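Local coordinates for protein tRNA(Phe) 7-((3-amino-3-carboxypropyl)-4-demethylwyosine(37)-N(4))-methyltransferase 1 (Pyrococcus horikoshii, PDB 2IT2) that probably methylates the N-4 position of a demethylwyosine derivative (a wybutosine precursor) at position 37 of tRNA(Phe), using S-adenosyl-L-methionine as methyl donor, at residues B[94-104]-B[152-163]. Sequence-based numbering, arbitrary orientation.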
# COMPACT_ATOMS: atom_id res chain seq x y z
N HIS B 94 6.91 9.67 -25.28
CA HIS B 94 6.90 8.21 -25.17
C HIS B 94 7.54 7.50 -26.35
O HIS B 94 7.22 7.79 -27.50
CB HIS B 94 5.46 7.71 -24.99
CG HIS B 94 5.33 6.22 -25.00
ND1 HIS B 94 6.11 5.39 -24.21
CD2 HIS B 94 4.51 5.39 -25.70
CE1 HIS B 94 5.77 4.14 -24.42
NE2 HIS B 94 4.80 4.11 -25.32
N ARG B 95 8.44 6.56 -26.06
CA ARG B 95 9.13 5.82 -27.11
C ARG B 95 9.26 4.32 -26.88
O ARG B 95 9.23 3.54 -27.83
CB ARG B 95 10.51 6.43 -27.32
CG ARG B 95 10.44 7.83 -27.88
CD ARG B 95 10.03 7.81 -29.34
NE ARG B 95 10.09 9.15 -29.93
CZ ARG B 95 9.33 10.17 -29.55
NH1 ARG B 95 8.45 10.02 -28.57
NH2 ARG B 95 9.45 11.34 -30.15
N SER B 96 9.39 3.91 -25.62
CA SER B 96 9.57 2.49 -25.32
C SER B 96 8.89 1.99 -24.05
O SER B 96 8.65 2.76 -23.12
CB SER B 96 11.07 2.19 -25.22
OG SER B 96 11.30 0.83 -24.91
N GLY B 97 8.63 0.69 -24.03
CA GLY B 97 8.00 0.06 -22.88
C GLY B 97 6.55 0.43 -22.73
O GLY B 97 5.95 0.98 -23.66
N GLN B 98 5.99 0.13 -21.57
CA GLN B 98 4.60 0.46 -21.29
C GLN B 98 4.52 1.89 -20.78
O GLN B 98 5.31 2.30 -19.91
CB GLN B 98 4.02 -0.48 -20.22
CG GLN B 98 4.21 -1.96 -20.51
CD GLN B 98 3.62 -2.85 -19.44
OE1 GLN B 98 3.56 -2.49 -18.27
NE2 GLN B 98 3.21 -4.05 -19.84
N LEU B 99 3.59 2.66 -21.32
CA LEU B 99 3.40 4.04 -20.89
C LEU B 99 2.24 4.05 -19.89
O LEU B 99 1.13 3.61 -20.18
CB LEU B 99 3.10 4.95 -22.10
CG LEU B 99 2.90 6.43 -21.76
CD1 LEU B 99 4.19 7.02 -21.19
CD2 LEU B 99 2.46 7.19 -23.02
N TRP B 100 2.51 4.53 -18.68
CA TRP B 100 1.51 4.56 -17.62
C TRP B 100 1.23 5.95 -17.06
O TRP B 100 2.12 6.81 -16.99
CB TRP B 100 1.94 3.68 -16.44
CG TRP B 100 1.89 2.20 -16.71
CD1 TRP B 100 2.87 1.43 -17.29
CD2 TRP B 100 0.79 1.32 -16.47
NE1 TRP B 100 2.44 0.14 -17.42
CE2 TRP B 100 1.16 0.04 -16.93
CE3 TRP B 100 -0.48 1.50 -15.91
CZ2 TRP B 100 0.31 -1.07 -16.84
CZ3 TRP B 100 -1.33 0.40 -15.82
CH2 TRP B 100 -0.93 -0.87 -16.30
N PHE B 101 -0.03 6.17 -16.68
CA PHE B 101 -0.41 7.41 -16.03
C PHE B 101 -0.63 6.92 -14.59
O PHE B 101 -1.47 6.05 -14.35
CB PHE B 101 -1.71 7.97 -16.63
CG PHE B 101 -2.17 9.25 -15.98
CD1 PHE B 101 -2.87 9.22 -14.77
CD2 PHE B 101 -1.88 10.48 -16.56
CE1 PHE B 101 -3.28 10.39 -14.15
CE2 PHE B 101 -2.28 11.67 -15.95
CZ PHE B 101 -2.98 11.63 -14.75
N LEU B 102 0.14 7.45 -13.65
CA LEU B 102 0.05 7.01 -12.26
C LEU B 102 -0.29 8.13 -11.29
O LEU B 102 0.11 9.29 -11.47
CB LEU B 102 1.38 6.39 -11.81
CG LEU B 102 2.04 5.32 -12.69
CD1 LEU B 102 3.41 4.95 -12.15
CD2 LEU B 102 1.14 4.10 -12.77
N VAL B 103 -1.06 7.77 -10.26
CA VAL B 103 -1.37 8.69 -9.17
C VAL B 103 -0.98 7.94 -7.90
O VAL B 103 -1.40 6.80 -7.70
CB VAL B 103 -2.86 9.06 -9.10
CG1 VAL B 103 -3.11 9.93 -7.88
CG2 VAL B 103 -3.26 9.82 -10.34
N ARG B 104 -0.15 8.57 -7.07
CA ARG B 104 0.31 7.96 -5.82
C ARG B 104 0.11 8.88 -4.62
O ARG B 104 0.31 10.09 -4.71
CB ARG B 104 1.79 7.58 -5.92
CG ARG B 104 2.06 6.48 -6.93
CD ARG B 104 1.47 5.16 -6.46
NE ARG B 104 1.79 4.06 -7.37
CZ ARG B 104 1.09 3.74 -8.45
NH1 ARG B 104 0.01 4.45 -8.76
NH2 ARG B 104 1.47 2.73 -9.22
N ARG B 152 -5.31 5.89 -5.36
CA ARG B 152 -4.28 5.71 -6.38
C ARG B 152 -4.93 5.37 -7.71
O ARG B 152 -6.12 5.05 -7.77
CB ARG B 152 -3.31 4.60 -5.99
CG ARG B 152 -3.95 3.22 -5.94
CD ARG B 152 -2.94 2.15 -5.56
NE ARG B 152 -1.95 1.92 -6.61
CZ ARG B 152 -0.84 1.20 -6.45
NH1 ARG B 152 -0.57 0.65 -5.28
NH2 ARG B 152 0.00 1.04 -7.46
N MSE B 153 -4.13 5.46 -8.77
CA MSE B 153 -4.61 5.13 -10.11
C MSE B 153 -3.43 4.64 -10.93
O MSE B 153 -2.28 5.07 -10.74
CB MSE B 153 -5.24 6.35 -10.79
CG MSE B 153 -5.82 6.05 -12.18
SE MSE B 153 -7.23 7.28 -12.75
CE MSE B 153 -6.56 8.83 -11.88
N ASP B 154 -3.73 3.71 -11.83
CA ASP B 154 -2.77 3.09 -12.71
C ASP B 154 -3.49 2.87 -14.03
O ASP B 154 -4.28 1.93 -14.14
CB ASP B 154 -2.35 1.72 -12.18
CG ASP B 154 -1.90 1.76 -10.73
OD1 ASP B 154 -0.78 2.23 -10.47
OD2 ASP B 154 -2.67 1.32 -9.85
N VAL B 155 -3.26 3.75 -14.99
CA VAL B 155 -3.89 3.64 -16.31
C VAL B 155 -2.84 3.49 -17.41
O VAL B 155 -1.91 4.29 -17.53
CB VAL B 155 -4.77 4.86 -16.62
CG1 VAL B 155 -5.30 4.76 -18.04
CG2 VAL B 155 -5.92 4.95 -15.62
N LEU B 156 -3.01 2.45 -18.22
CA LEU B 156 -2.11 2.18 -19.33
C LEU B 156 -2.44 3.16 -20.47
O LEU B 156 -3.58 3.22 -20.91
CB LEU B 156 -2.30 0.75 -19.81
CG LEU B 156 -1.43 0.27 -20.97
CD1 LEU B 156 0.04 0.21 -20.58
CD2 LEU B 156 -1.93 -1.11 -21.36
N LEU B 157 -1.45 3.91 -20.93
CA LEU B 157 -1.67 4.89 -22.00
C LEU B 157 -1.18 4.43 -23.36
O LEU B 157 -1.64 4.91 -24.40
CB LEU B 157 -0.97 6.22 -21.65
CG LEU B 157 -1.40 6.93 -20.36
CD1 LEU B 157 -0.56 8.20 -20.17
CD2 LEU B 157 -2.90 7.26 -20.43
N GLY B 158 -0.25 3.48 -23.37
CA GLY B 158 0.29 3.00 -24.63
C GLY B 158 1.42 2.04 -24.39
O GLY B 158 1.74 1.74 -23.25
N GLU B 159 2.03 1.56 -25.47
CA GLU B 159 3.14 0.62 -25.39
C GLU B 159 4.07 0.74 -26.59
O GLU B 159 3.63 0.80 -27.74
CB GLU B 159 2.62 -0.82 -25.32
CG GLU B 159 1.67 -1.09 -24.18
CD GLU B 159 1.35 -2.56 -24.01
OE1 GLU B 159 1.11 -3.25 -25.03
OE2 GLU B 159 1.33 -3.04 -22.85
N ASN B 160 5.37 0.78 -26.30
CA ASN B 160 6.42 0.89 -27.31
C ASN B 160 6.20 1.96 -28.38
O ASN B 160 6.39 1.72 -29.57
CB ASN B 160 6.63 -0.47 -27.98
CG ASN B 160 7.16 -1.51 -27.01
OD1 ASN B 160 8.17 -1.30 -26.33
ND2 ASN B 160 6.49 -2.66 -26.96
N GLY B 161 5.79 3.16 -27.95
CA GLY B 161 5.59 4.24 -28.90
C GLY B 161 4.16 4.45 -29.35
O GLY B 161 3.81 5.55 -29.78
N GLU B 162 3.34 3.41 -29.28
CA GLU B 162 1.95 3.49 -29.70
C GLU B 162 1.09 4.00 -28.54
O GLU B 162 1.25 3.58 -27.40
CB GLU B 162 1.44 2.12 -30.13
CG GLU B 162 0.03 2.10 -30.68
CD GLU B 162 -0.46 0.69 -30.95
OE1 GLU B 162 0.30 -0.10 -31.55
OE2 GLU B 162 -1.61 0.37 -30.58
N ILE B 163 0.16 4.91 -28.85
CA ILE B 163 -0.72 5.46 -27.84
C ILE B 163 -2.10 4.80 -27.99
O ILE B 163 -2.61 4.68 -29.09
CB ILE B 163 -0.83 7.00 -28.00
CG1 ILE B 163 0.57 7.64 -27.89
CG2 ILE B 163 -1.73 7.59 -26.93
CD1 ILE B 163 1.33 7.21 -26.63
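Arg-104 reaches back over the neighbouring strand to Asp-154, at one end of an antiparallel strand pair, 98-104 with 153-159, that carries a classic beta bulge. Its NH2 meets Asp-154 OD1 at 2.6 Å in a salt bridge, nearly along the C-O axis. Guanidinium and carboxylate planes stand 74° apart. The bend at chi2 (-68°) turns the chain back, and NH1 also bonds Met-153 O at 3.1 Å and Val-103 O. Each of these carbonyls takes a strand N-H from its other face. Arg-152 lies over one face of the Arg-104 guanidinium and joins Asp-154 through a weaker salt bridge, so both arginines converge on Asp-154 OD1. With an alanine here instead of Arg-104, Asp-154 OD1 would probably lose its short bond, and the carbonyls of Met-153 and Val-103 their second donor. Asp-154 OD2 bonds Asp-154 N of the second subunit, which ties the network to the dimer interface. On the same sheet face, Leu-156 CB makes a CH-pi contact with the Trp-100 six-membered ring, 4.1 Å from its centroid. Gln-98 OE1 accepts from Trp-100 NE1 in the ring plane. On the other face of the sheet, Phe-101 and Val-103 pack against helix 167-194. At the bulge Leu-99 is set against two residues. Its O takes Leu-157 N at 2.7 Å and, weakly, Gly-158 N at 3.5 Å. Beyond it, Asn-160 in the type I' turn receives Gly-97 N on OD1 at 3.1 Å, above its carbonyl plane.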